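PDB 2XMZ: hydrolase, alpha/beta hydrolase FOLD family, which probably catalyses the formation of 2-succinyl-6-hydroxy-2,4-cyclohexadiene-1-carboxylate, a lyase step in the biosynthesis of menaquinone. Local coordinates for residues His23-Asp28 with Pro51-Asp56; Ile46-Pro51 with Thr71-Ile76; Glu62-Asp67 with Pro181-Lys186; Gly144-Val149 with Gln175-Ser180. All blocks are in the same frame, centred on the assembly; numbering follows the deposited sequence.

Interaction 1 (His23-Asp28 with Pro51-Asp56); sequences HGFLSD and PGHGED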
loop_
_atom_site.group_PDB
_atom_site.type_symbol
_atom_site.label_atom_id
_atom_site.label_comp_id
_atom_site.label_asym_id
_atom_site.label_seq_id
_atom_site.Cartn_x
_atom_site.Cartn_y
_atom_site.Cartn_z
ATOM N N HIS A 23 3.977 1.205 -0.023
ATOM C CA HIS A 23 3.496 2.077 -1.092
ATOM C C HIS A 23 2.596 1.294 -2.059
ATOM O O HIS A 23 2.361 0.097 -1.877
ATOM C CB HIS A 23 4.705 2.610 -1.873
ATOM C CG HIS A 23 5.549 1.507 -2.441
ATOM N ND1 HIS A 23 5.292 0.936 -3.666
ATOM C CD2 HIS A 23 6.594 0.822 -1.917
ATOM C CE1 HIS A 23 6.152 -0.044 -3.881
ATOM N NE2 HIS A 23 6.952 -0.137 -2.833
ATOM N N GLY A 24 2.138 1.968 -3.114
ATOM C CA GLY A 24 1.277 1.361 -4.124
ATOM C C GLY A 24 2.035 1.038 -5.418
ATOM O O GLY A 24 3.236 1.320 -5.537
ATOM N N PHE A 25 1.319 0.452 -6.364
ATOM C CA PHE A 25 1.840 0.066 -7.662
ATOM C C PHE A 25 2.386 1.265 -8.435
ATOM O O PHE A 25 1.821 2.371 -8.369
ATOM C CB PHE A 25 0.749 -0.638 -8.471
ATOM C CG PHE A 25 1.216 -1.077 -9.831
ATOM C CD1 PHE A 25 2.168 -2.089 -9.949
ATOM C CD2 PHE A 25 0.719 -0.481 -10.979
ATOM C CE1 PHE A 25 2.615 -2.504 -11.182
ATOM C CE2 PHE A 25 1.156 -0.889 -12.243
ATOM C CZ PHE A 25 2.112 -1.906 -12.350
ATOM N N LEU A 26 3.476 1.056 -9.163
ATOM C CA LEU A 26 4.051 2.091 -10.037
ATOM C C LEU A 26 4.545 3.286 -9.231
ATOM O O LEU A 26 4.466 4.440 -9.670
ATOM C CB LEU A 26 3.031 2.582 -11.073
ATOM C CG LEU A 26 3.050 2.283 -12.577
ATOM C CD1 LEU A 26 2.186 3.325 -13.301
ATOM C CD2 LEU A 26 4.424 2.236 -13.203
ATOM N N SER A 27 5.048 3.013 -8.042
ATOM C CA SER A 27 5.433 4.065 -7.124
ATOM C C SER A 27 6.429 3.419 -6.209
ATOM O O SER A 27 6.853 2.295 -6.463
ATOM C CB SER A 27 4.205 4.554 -6.342
ATOM O OG SER A 27 4.559 5.489 -5.330
ATOM N N ASP A 28 6.849 4.132 -5.170
ATOM C CA ASP A 28 7.724 3.540 -4.192
ATOM C C ASP A 28 7.625 4.364 -2.919
ATOM O O ASP A 28 6.742 5.238 -2.780
ATOM C CB ASP A 28 9.184 3.404 -4.716
ATOM C CG ASP A 28 9.760 4.700 -5.240
ATOM O OD1 ASP A 28 10.205 4.737 -6.413
ATOM O OD2 ASP A 28 9.805 5.696 -4.499
ATOM N N PRO A 51 8.620 -5.649 -4.001
ATOM C CA PRO A 51 9.316 -6.262 -5.130
ATOM C C PRO A 51 9.048 -5.541 -6.453
ATOM O O PRO A 51 7.870 -5.262 -6.820
ATOM C CB PRO A 51 8.734 -7.670 -5.164
ATOM C CG PRO A 51 8.449 -7.958 -3.705
ATOM C CD PRO A 51 7.923 -6.659 -3.172
ATOM N N GLY A 52 10.139 -5.261 -7.153
ATOM C CA GLY A 52 10.116 -4.558 -8.442
ATOM C C GLY A 52 10.047 -3.042 -8.374
ATOM O O GLY A 52 10.222 -2.369 -9.395
ATOM N N HIS A 53 9.753 -2.496 -7.201
ATOM C CA HIS A 53 9.522 -1.056 -7.066
ATOM C C HIS A 53 10.658 -0.288 -6.397
ATOM O O HIS A 53 11.275 -0.768 -5.420
ATOM C CB HIS A 53 8.233 -0.789 -6.290
ATOM C CG HIS A 53 6.996 -1.222 -7.019
ATOM N ND1 HIS A 53 6.704 -2.544 -7.269
ATOM C CD2 HIS A 53 6.008 -0.503 -7.597
ATOM C CE1 HIS A 53 5.573 -2.625 -7.949
ATOM N NE2 HIS A 53 5.128 -1.399 -8.158
ATOM N N GLY A 54 10.877 0.938 -6.892
ATOM C CA GLY A 54 11.886 1.825 -6.332
ATOM C C GLY A 54 13.234 1.153 -6.211
ATOM O O GLY A 54 13.804 0.696 -7.203
ATOM N N GLU A 55 13.738 1.087 -4.981
ATOM C CA GLU A 55 15.093 0.601 -4.761
ATOM C C GLU A 55 15.156 -0.899 -4.491
ATOM O O GLU A 55 16.203 -1.420 -4.153
ATOM C CB GLU A 55 15.774 1.435 -3.669
ATOM C CG GLU A 55 16.125 2.862 -4.157
ATOM C CD GLU A 55 16.904 3.683 -3.133
ATOM O OE1 GLU A 55 16.817 4.921 -3.185
ATOM O OE2 GLU A 55 17.596 3.099 -2.274
ATOM N N ASP A 56 14.025 -1.591 -4.661
ATOM C CA ASP A 56 13.988 -3.030 -4.474
ATOM C C ASP A 56 14.956 -3.744 -5.404
ATOM O O ASP A 56 15.126 -3.358 -6.567
ATOM C CB ASP A 56 12.582 -3.581 -4.706
ATOM C CG ASP A 56 12.572 -5.088 -4.774
ATOM O OD1 ASP A 56 12.577 -5.722 -3.687
ATOM O OD2 ASP A 56 12.624 -5.626 -5.913
#
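H53 inserts its imidazole between H23 and F25, forming an aromatic cluster where two loops of the alpha/beta hydrolase fold meet at the C-terminal ends of neighbouring strands 17-22 and 44-48. The first loop opens with an HG pair, H23-G24, of the kind that in many relatives lies beside the oxyanion hole. The planes of H23 and H53 are inclined at 44°, with H23 CE1 3.3 Å from H53 CB, while F25 brings CD1 to 3.5 Å from H53 NE2, its side chain running roughly at right angles to that of H53. Both nitrogens of H53 are engaged in its ring plane. NE2 accepts from L26 N at 3.1 Å, and ND1 donates to P51 O at 3.0 Å, above the carbonyl plane; together these fix the rotation of the ring and the proton on ND1. H23 is held likewise, ND1 giving its proton to G24 O and NE2 bonding to L50 N. M184, A187 and Y191 of helix 181-191 also pack on H53. Beyond the cluster, a type II' turn from H53 to D56 presents G54 to D28, whose carboxylate is bound by R30 and Q179; D28 OD1 lies 3.4 Å from G54 CA.

Interaction 2 (Ile46-Pro51 with Thr71-Ile76); sequences ITIDLP and TLLDRI
I48 and I76 meet tip to tip where helix 66-77 covers strand 44-48, a helix-on-sheet contact of the alpha/beta hydrolase fold. The strand belongs to the central sheet, between strands 6-9 and 17-22. Near the contact, the strand and helix segments run nearly antiparallel, at 156°, with axes 11.2 Å apart, and the gap is bridged by branched aliphatic side chains without a hydrogen bond between the segments.

I48 has the most surface buried here. With CG1 beside the backbone N and anti to the carbonyl carbon (chi1 -56°), it carries CD1 to the helix, where the methyl lies 3.7 Å from I76 CD1. The same methyl touches L73 CD2 at 3.8 Å, and thus rests against two residues of the helix. Its other branch faces the same isoleucine, I48 CG2 lying 3.8 Å from I76 CD1. I76 therefore touches both arms of I48 with a single methyl, and it also packs on Y6 of strand 6-9.

L72, one turn before I76, extends the contact toward the loop that follows the strand. Its CD2 passes I48 CG2 at 4.1 Å, the two side chains sliding by in opposite directions. L73, by contrast, meets I48 at a slant and continues to V96 and Y100 of helix 92-103, tying the two helices together over the sheet. The other branch of L72 finishes the row on P51 in the loop after the strand: L72 CD1 meets the ring tip at P51 CG, 3.7 Å away.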
loop_
_atom_site.group_PDB
_atom_site.type_symbol
_atom_site.label_atom_id
_atom_site.label_comp_id
_atom_site.label_asym_id
_atom_site.label_seq_id
_atom_site.Cartn_x
_atom_site.Cartn_y
_atom_site.Cartn_z
ATOM N N ILE A 46 9.551 3.183 9.269
ATOM C CA ILE A 46 10.190 2.368 8.259
ATOM C C ILE A 46 9.399 2.499 6.964
ATOM O O ILE A 46 8.171 2.481 6.955
ATOM C CB ILE A 46 10.235 0.868 8.646
ATOM C CG1 ILE A 46 11.109 0.668 9.882
ATOM C CG2 ILE A 46 10.775 0.008 7.482
ATOM C CD1 ILE A 46 10.966 -0.720 10.505
ATOM N N THR A 47 10.117 2.641 5.860
ATOM C CA THR A 47 9.477 2.546 4.569
ATOM C C THR A 47 10.109 1.357 3.904
ATOM O O THR A 47 11.309 1.125 4.079
ATOM C CB THR A 47 9.682 3.815 3.722
ATOM O OG1 THR A 47 11.070 4.046 3.530
ATOM C CG2 THR A 47 9.018 5.041 4.387
ATOM N N ILE A 48 9.301 0.613 3.150
ATOM C CA ILE A 48 9.760 -0.559 2.424
ATOM C C ILE A 48 9.295 -0.443 0.964
ATOM O O ILE A 48 8.111 -0.203 0.681
ATOM C CB ILE A 48 9.204 -1.867 3.030
ATOM C CG1 ILE A 48 9.557 -1.971 4.523
ATOM C CG2 ILE A 48 9.750 -3.096 2.261
ATOM C CD1 ILE A 48 8.804 -3.140 5.254
ATOM N N ASP A 49 10.251 -0.600 0.068
ATOM C CA ASP A 49 9.982 -0.757 -1.347
ATOM C C ASP A 49 9.637 -2.213 -1.639
ATOM O O ASP A 49 10.411 -3.108 -1.320
ATOM C CB ASP A 49 11.200 -0.332 -2.164
ATOM C CG ASP A 49 11.334 1.168 -2.269
ATOM O OD1 ASP A 49 10.374 1.869 -1.899
ATOM O OD2 ASP A 49 12.399 1.651 -2.701
ATOM N N LEU A 50 8.482 -2.436 -2.242
ATOM C CA LEU A 50 8.001 -3.781 -2.514
ATOM C C LEU A 50 8.679 -4.318 -3.791
ATOM O O LEU A 50 9.273 -3.535 -4.564
ATOM C CB LEU A 50 6.456 -3.785 -2.606
ATOM C CG LEU A 50 5.771 -3.513 -1.241
ATOM C CD1 LEU A 50 4.311 -3.054 -1.380
ATOM C CD2 LEU A 50 5.878 -4.755 -0.332
ATOM N N PRO A 51 8.620 -5.649 -4.001
ATOM C CA PRO A 51 9.316 -6.262 -5.130
ATOM C C PRO A 51 9.048 -5.541 -6.453
ATOM O O PRO A 51 7.870 -5.262 -6.820
ATOM C CB PRO A 51 8.734 -7.670 -5.164
ATOM C CG PRO A 51 8.449 -7.958 -3.705
ATOM C CD PRO A 51 7.923 -6.659 -3.172
ATOM N N THR A 71 7.809 -13.319 3.405
ATOM C CA THR A 71 9.158 -13.614 3.871
ATOM C C THR A 71 10.029 -12.375 3.895
ATOM O O THR A 71 10.760 -12.125 4.845
ATOM C CB THR A 71 9.826 -14.700 3.019
ATOM O OG1 THR A 71 9.117 -15.923 3.217
ATOM C CG2 THR A 71 11.299 -14.899 3.422
ATOM N N LEU A 72 9.963 -11.616 2.814
ATOM C CA LEU A 72 10.638 -10.349 2.711
ATOM C C LEU A 72 10.348 -9.473 3.920
ATOM O O LEU A 72 11.273 -8.929 4.561
ATOM C CB LEU A 72 10.141 -9.660 1.437
ATOM C CG LEU A 72 10.795 -8.413 0.883
ATOM C CD1 LEU A 72 10.448 -8.348 -0.618
ATOM C CD2 LEU A 72 10.313 -7.139 1.626
ATOM N N LEU A 73 9.064 -9.338 4.228
ATOM C CA LEU A 73 8.643 -8.512 5.348
ATOM C C LEU A 73 9.015 -9.133 6.697
ATOM O O LEU A 73 9.433 -8.413 7.598
ATOM C CB LEU A 73 7.142 -8.208 5.293
ATOM C CG LEU A 73 6.563 -7.487 4.075
ATOM C CD1 LEU A 73 5.091 -7.109 4.373
ATOM C CD2 LEU A 73 7.358 -6.249 3.688
ATOM N N ASP A 74 8.863 -10.452 6.836
ATOM C CA ASP A 74 9.287 -11.163 8.064
ATOM C C ASP A 74 10.731 -10.772 8.435
ATOM O O ASP A 74 11.050 -10.481 9.592
ATOM C CB ASP A 74 9.247 -12.688 7.871
ATOM C CG ASP A 74 7.832 -13.274 7.828
ATOM O OD1 ASP A 74 6.826 -12.675 8.297
ATOM O OD2 ASP A 74 7.737 -14.410 7.336
ATOM N N ARG A 75 11.584 -10.742 7.419
ATOM C CA ARG A 75 13.003 -10.507 7.586
ATOM C C ARG A 75 13.292 -9.108 8.063
ATOM O O ARG A 75 14.195 -8.901 8.869
ATOM C CB ARG A 75 13.741 -10.803 6.283
ATOM C CG ARG A 75 13.825 -12.281 6.010
ATOM C CD ARG A 75 14.377 -12.532 4.630
ATOM N NE ARG A 75 14.481 -13.956 4.345
ATOM C CZ ARG A 75 14.930 -14.451 3.196
ATOM N NH1 ARG A 75 15.339 -13.633 2.238
ATOM N NH2 ARG A 75 14.981 -15.754 3.009
ATOM N N ILE A 76 12.516 -8.149 7.580
ATOM C CA ILE A 76 12.690 -6.779 8.036
ATOM C C ILE A 76 12.146 -6.647 9.437
ATOM O O ILE A 76 12.852 -6.186 10.347
ATOM C CB ILE A 76 11.972 -5.770 7.120
ATOM C CG1 ILE A 76 12.767 -5.624 5.820
ATOM C CG2 ILE A 76 11.837 -4.422 7.845
ATOM C CD1 ILE A 76 11.950 -5.082 4.641
#

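Interaction 3 (Glu62-Asp67 with Pro181-Lys186); sequences ETWNFD and PHKMAK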
loop_
_atom_site.group_PDB
_atom_site.type_symbol
_atom_site.label_atom_id
_atom_site.label_comp_id
_atom_site.label_asym_id
_atom_site.label_seq_id
_atom_site.Cartn_x
_atom_site.Cartn_y
_atom_site.Cartn_z
ATOM N N GLU A 62 12.950 -15.030 -9.271
ATOM C CA GLU A 62 12.087 -15.583 -8.236
ATOM C C GLU A 62 10.676 -15.065 -8.425
ATOM O O GLU A 62 10.476 -13.950 -8.913
ATOM C CB GLU A 62 12.597 -15.208 -6.857
ATOM C CG GLU A 62 14.033 -15.639 -6.650
ATOM C CD GLU A 62 14.353 -15.906 -5.207
ATOM O OE1 GLU A 62 13.399 -16.115 -4.417
ATOM O OE2 GLU A 62 15.562 -15.919 -4.876
ATOM N N THR A 63 9.702 -15.878 -8.028
ATOM C CA THR A 63 8.322 -15.475 -8.099
ATOM C C THR A 63 7.974 -14.517 -6.944
ATOM O O THR A 63 8.079 -14.861 -5.751
ATOM C CB THR A 63 7.384 -16.687 -8.089
ATOM O OG1 THR A 63 7.705 -17.559 -9.180
ATOM C CG2 THR A 63 5.914 -16.234 -8.197
ATOM N N TRP A 64 7.528 -13.317 -7.298
ATOM C CA TRP A 64 7.208 -12.346 -6.285
ATOM C C TRP A 64 5.773 -12.515 -5.799
ATOM O O TRP A 64 5.014 -11.572 -5.801
ATOM C CB TRP A 64 7.420 -10.931 -6.815
ATOM C CG TRP A 64 8.826 -10.664 -7.304
ATOM C CD1 TRP A 64 9.968 -11.382 -7.021
ATOM C CD2 TRP A 64 9.219 -9.591 -8.123
ATOM N NE1 TRP A 64 11.052 -10.806 -7.650
ATOM C CE2 TRP A 64 10.614 -9.700 -8.326
ATOM C CE3 TRP A 64 8.521 -8.547 -8.745
ATOM C CZ2 TRP A 64 11.322 -8.797 -9.109
ATOM C CZ3 TRP A 64 9.237 -7.644 -9.521
ATOM C CH2 TRP A 64 10.613 -7.774 -9.689
ATOM N N ASN A 65 5.409 -13.719 -5.387
ATOM C CA ASN A 65 4.053 -13.962 -4.891
ATOM C C ASN A 65 3.901 -13.474 -3.437
ATOM O O ASN A 65 4.844 -12.948 -2.850
ATOM C CB ASN A 65 3.666 -15.440 -5.096
ATOM C CG ASN A 65 4.661 -16.408 -4.454
ATOM O OD1 ASN A 65 5.337 -16.076 -3.475
ATOM N ND2 ASN A 65 4.760 -17.605 -5.012
ATOM N N PHE A 66 2.722 -13.617 -2.858
ATOM C CA PHE A 66 2.516 -13.136 -1.504
ATOM C C PHE A 66 3.369 -13.809 -0.418
ATOM O O PHE A 66 3.727 -13.167 0.565
ATOM C CB PHE A 66 1.023 -13.094 -1.153
ATOM C CG PHE A 66 0.336 -11.886 -1.722
ATOM C CD1 PHE A 66 0.247 -10.715 -0.971
ATOM C CD2 PHE A 66 -0.136 -11.891 -3.048
ATOM C CE1 PHE A 66 -0.349 -9.556 -1.516
ATOM C CE2 PHE A 66 -0.707 -10.756 -3.608
ATOM C CZ PHE A 66 -0.846 -9.592 -2.837
ATOM N N ASP A 67 3.714 -15.077 -0.611
ATOM C CA ASP A 67 4.515 -15.763 0.385
ATOM C C ASP A 67 5.952 -15.258 0.338
ATOM O O ASP A 67 6.579 -15.078 1.379
ATOM C CB ASP A 67 4.517 -17.278 0.192
ATOM C CG ASP A 67 5.343 -17.994 1.261
ATOM O OD1 ASP A 67 6.378 -18.604 0.934
ATOM O OD2 ASP A 67 4.974 -17.920 2.446
ATOM N N PRO A 181 9.894 -0.754 -16.325
ATOM C CA PRO A 181 8.696 -1.410 -16.897
ATOM C C PRO A 181 8.704 -2.941 -16.834
ATOM O O PRO A 181 7.657 -3.546 -16.567
ATOM C CB PRO A 181 8.669 -0.928 -18.357
ATOM C CG PRO A 181 10.051 -0.392 -18.637
ATOM C CD PRO A 181 10.561 0.130 -17.303
ATOM N N HIS A 182 9.866 -3.558 -17.043
ATOM C CA HIS A 182 9.983 -5.014 -16.906
ATOM C C HIS A 182 9.668 -5.482 -15.475
ATOM O O HIS A 182 8.992 -6.516 -15.272
ATOM C CB HIS A 182 11.340 -5.533 -17.453
ATOM C CG HIS A 182 12.490 -5.356 -16.504
ATOM N ND1 HIS A 182 13.214 -4.183 -16.416
ATOM C CD2 HIS A 182 13.038 -6.202 -15.598
ATOM C CE1 HIS A 182 14.158 -4.315 -15.494
ATOM N NE2 HIS A 182 14.075 -5.532 -14.985
ATOM N N LYS A 183 10.109 -4.707 -14.477
ATOM C CA LYS A 183 9.773 -5.008 -13.100
ATOM C C LYS A 183 8.305 -4.760 -12.793
ATOM O O LYS A 183 7.709 -5.535 -12.061
ATOM C CB LYS A 183 10.664 -4.248 -12.102
ATOM C CG LYS A 183 12.100 -4.680 -12.187
ATOM C CD LYS A 183 12.976 -4.061 -11.105
ATOM C CE LYS A 183 14.423 -4.550 -11.263
ATOM N NZ LYS A 183 15.251 -4.121 -10.109
ATOM N N MET A 184 7.726 -3.688 -13.351
ATOM C CA MET A 184 6.306 -3.429 -13.170
ATOM C C MET A 184 5.496 -4.593 -13.735
ATOM O O MET A 184 4.537 -5.027 -13.122
ATOM C CB MET A 184 5.906 -2.085 -13.812
ATOM C CG MET A 184 6.598 -0.871 -13.156
ATOM S SD MET A 184 6.114 -0.719 -11.387
ATOM C CE MET A 184 7.486 -1.541 -10.570
ATOM N N ALA A 185 5.914 -5.105 -14.888
ATOM C CA ALA A 185 5.261 -6.259 -15.506
ATOM C C ALA A 185 5.312 -7.487 -14.587
ATOM O O ALA A 185 4.298 -8.157 -14.388
ATOM C CB ALA A 185 5.907 -6.575 -16.871
ATOM N N LYS A 186 6.480 -7.755 -13.996
ATOM C CA LYS A 186 6.625 -8.894 -13.142
ATOM C C LYS A 186 5.774 -8.698 -11.896
ATOM O O LYS A 186 5.110 -9.627 -11.479
ATOM C CB LYS A 186 8.096 -9.199 -12.826
ATOM C CG LYS A 186 8.279 -10.474 -11.989
ATOM C CD LYS A 186 9.743 -10.793 -11.764
ATOM C CE LYS A 186 9.936 -11.947 -10.759
ATOM N NZ LYS A 186 9.259 -13.197 -11.209
#
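A cation-pi contact joins the loop leading into helix 66-77 to helix 181-191, pairing the indole of W64 with K186 near the surface of the enzyme. The lysine lies across one face of the indole, the two side chains crossing at about a right angle. K186 CE rests over the five-membered ring, 3.4 Å from its centroid, as a CH-pi contact. Beyond it the chain bends at its last torsion (chi4 59°) and NZ stands 4.5 Å from the same centroid, only 3° off the ring normal. CG and CD run over the six-membered ring, with K186 CD 3.7 Å from W64 CZ2, and CB reaches its rim at CZ3. At the edge of the ring, W64 CZ3 comes to 3.6 Å from K183 O, a carbonyl of the helix. The indole is positioned from outside as well, by a hydrogen bond of W64 NE1 to S59 O. K186 NZ makes its salt bridge with D190, one turn further along the helix, and that carboxylate also receives W64 N. The CE methylene thus carries the ring contact, with the ammonium beyond it as the longer-range cation-pi term; D190 would probably keep the lysine charged while its methylenes cover one face of the indole.

Interaction 4 (Gly144-Val149 with Gln175-Ser180); sequences GIELFV and QRLSQS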
loop_
_atom_site.group_PDB
_atom_site.type_symbol
_atom_site.label_atom_id
_atom_site.label_comp_id
_atom_site.label_asym_id
_atom_site.label_seq_id
_atom_site.Cartn_x
_atom_site.Cartn_y
_atom_site.Cartn_z
ATOM N N GLY A 144 7.065 0.064 -23.057
ATOM C CA GLY A 144 7.906 0.857 -22.145
ATOM C C GLY A 144 7.157 1.637 -21.075
ATOM O O GLY A 144 5.926 1.614 -21.021
ATOM N N ILE A 145 7.897 2.356 -20.232
ATOM C CA ILE A 145 7.286 2.990 -19.056
ATOM C C ILE A 145 6.444 4.204 -19.439
ATOM O O ILE A 145 5.313 4.329 -18.983
ATOM C CB ILE A 145 8.325 3.344 -17.937
ATOM C CG1 ILE A 145 7.620 3.642 -16.606
ATOM C CG2 ILE A 145 9.231 4.519 -18.337
ATOM C CD1 ILE A 145 6.769 2.506 -16.089
ATOM N N GLU A 146 6.978 5.066 -20.303
ATOM C CA GLU A 146 6.344 6.343 -20.598
ATOM C C GLU A 146 4.925 6.183 -21.155
ATOM O O GLU A 146 3.989 6.812 -20.662
ATOM C CB GLU A 146 7.219 7.211 -21.521
ATOM C CG GLU A 146 6.703 8.650 -21.676
ATOM C CD GLU A 146 7.691 9.568 -22.374
ATOM O OE1 GLU A 146 8.904 9.269 -22.349
ATOM O OE2 GLU A 146 7.260 10.587 -22.954
ATOM N N LEU A 147 4.766 5.320 -22.155
ATOM C CA LEU A 147 3.467 5.122 -22.795
ATOM C C LEU A 147 2.470 4.501 -21.804
ATOM O O LEU A 147 1.303 4.884 -21.756
ATOM C CB LEU A 147 3.612 4.294 -24.083
ATOM C CG LEU A 147 4.429 4.943 -25.233
ATOM C CD1 LEU A 147 4.793 3.927 -26.312
ATOM C CD2 LEU A 147 3.774 6.185 -25.868
ATOM N N PHE A 148 2.950 3.570 -20.988
ATOM C CA PHE A 148 2.111 2.986 -19.942
ATOM C C PHE A 148 1.591 4.028 -18.964
ATOM O O PHE A 148 0.392 4.057 -18.662
ATOM C CB PHE A 148 2.847 1.867 -19.201
ATOM C CG PHE A 148 1.985 1.148 -18.221
ATOM C CD1 PHE A 148 1.162 0.097 -18.633
ATOM C CD2 PHE A 148 1.960 1.544 -16.885
ATOM C CE1 PHE A 148 0.347 -0.553 -17.732
ATOM C CE2 PHE A 148 1.142 0.893 -15.972
ATOM C CZ PHE A 148 0.336 -0.163 -16.400
ATOM N N VAL A 149 2.496 4.876 -18.467
ATOM C CA VAL A 149 2.155 5.939 -17.510
ATOM C C VAL A 149 1.164 6.933 -18.133
ATOM O O VAL A 149 0.221 7.364 -17.474
ATOM C CB VAL A 149 3.421 6.675 -16.981
ATOM C CG1 VAL A 149 3.052 7.894 -16.139
ATOM C CG2 VAL A 149 4.284 5.735 -16.134
ATOM N N GLN A 175 7.695 9.693 -10.335
ATOM C CA GLN A 175 7.795 8.477 -9.545
ATOM C C GLN A 175 7.389 7.261 -10.377
ATOM O O GLN A 175 8.023 6.201 -10.293
ATOM C CB GLN A 175 6.942 8.575 -8.284
ATOM C CG GLN A 175 7.623 9.275 -7.086
ATOM C CD GLN A 175 6.644 9.732 -6.007
ATOM O OE1 GLN A 175 5.485 9.298 -5.967
ATOM N NE2 GLN A 175 7.111 10.612 -5.123
ATOM N N ARG A 176 6.346 7.423 -11.187
ATOM C CA ARG A 176 5.891 6.362 -12.089
ATOM C C ARG A 176 6.916 6.093 -13.227
ATOM O O ARG A 176 7.260 4.938 -13.519
ATOM C CB ARG A 176 4.512 6.722 -12.672
ATOM C CG ARG A 176 3.384 6.871 -11.603
ATOM C CD ARG A 176 2.073 7.249 -12.274
ATOM N NE ARG A 176 0.911 7.131 -11.390
ATOM C CZ ARG A 176 -0.235 7.783 -11.564
ATOM N NH1 ARG A 176 -0.394 8.620 -12.588
ATOM N NH2 ARG A 176 -1.233 7.590 -10.708
ATOM N N LEU A 177 7.403 7.169 -13.851
ATOM C CA LEU A 177 8.331 7.081 -14.995
ATOM C C LEU A 177 9.672 6.479 -14.605
ATOM O O LEU A 177 10.400 5.927 -15.448
ATOM C CB LEU A 177 8.536 8.460 -15.635
ATOM C CG LEU A 177 7.323 9.091 -16.352
ATOM C CD1 LEU A 177 7.651 10.496 -16.886
ATOM C CD2 LEU A 177 6.820 8.203 -17.466
ATOM N N SER A 178 10.012 6.580 -13.323
ATOM C CA SER A 178 11.291 6.060 -12.867
ATOM C C SER A 178 11.212 4.567 -12.573
ATOM O O SER A 178 12.235 3.926 -12.364
ATOM C CB SER A 178 11.761 6.796 -11.628
ATOM O OG SER A 178 10.957 6.401 -10.543
ATOM N N GLN A 179 10.008 4.000 -12.572
ATOM C CA GLN A 179 9.885 2.565 -12.337
ATOM C C GLN A 179 10.368 1.811 -13.556
ATOM O O GLN A 179 10.254 2.293 -14.672
ATOM C CB GLN A 179 8.440 2.170 -11.991
ATOM C CG GLN A 179 7.870 2.862 -10.751
ATOM C CD GLN A 179 8.804 2.786 -9.539
ATOM O OE1 GLN A 179 9.365 1.726 -9.243
ATOM N NE2 GLN A 179 8.960 3.913 -8.829
ATOM N N SER A 180 10.957 0.645 -13.336
ATOM C CA SER A 180 11.392 -0.211 -14.436
ATOM C C SER A 180 10.178 -0.949 -15.021
ATOM O O SER A 180 9.492 -1.685 -14.286
ATOM C CB SER A 180 12.402 -1.206 -13.894
ATOM O OG SER A 180 12.803 -2.087 -14.911
#
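Two helices of the helical region that covers the core sheet, 145-152 and 166-177, are joined here where one begins and the other ends. I145 opens the first helix and contributes one of the largest areas of the contact. Its CG1 branch, anti to the backbone N (chi1 -165°), runs among carbonyl oxygens of the last turn of helix 166-177 and the loop after it: I145 CG1 is 3.4 Å from R176 O and 3.5 Å from Q179 O. The other branch approaches a further carbonyl, I145 CG2 lying 3.4 Å from L177 O. These are van der Waals contacts of methyl and methylene groups against peptide oxygens, and no hydrogen bond links the segments.

One turn on, V149 crosses L177 at about a right angle and R176 obliquely. V149 CG2 sits 3.6 Å from R176 CB, touching the base of a side chain whose guanidinium makes a cation-pi contact with F158. L177 sends CD2 between the turns of the opposite helix, 3.7 Å from E146 CA and 3.8 Å from V149 CB.

The chain leaving helix 166-177 is secured by Q175 O, which accepts from Q179 NE2 at 2.9 Å and from S178 OG, the two arriving from opposite faces of the carbonyl plane. Q179 also hydrogen-bonds D28 OD1 through NE2 and G54 N through OE1. The arrangement is consistent with the helical cap that many alpha/beta hydrolases carry above the sheet.

Interactions 1 and 2 are buried and share P51: strand 44-48 is covered by aliphatic side chains in interaction 2, whereas the loop beyond it is fixed by histidine hydrogen bonds in interaction 1. Interaction 3 lies at the surface and relies on a lysine laid over an aromatic face; like interaction 2 it uses helix 66-77, and P51 CB packs on W64. Interaction 4, partly buried, is van der Waals in character and joins helix 145-152 to helix 166-177, the latter followed in the chain by helix 181-191 of interaction 3. Q179 connects interaction 4 to interaction 1 by hydrogen bonds, while M184 of interaction 3 packs on H53 of interaction 1. Interactions 2 and 4 do not touch, their centres being about 23 Å apart.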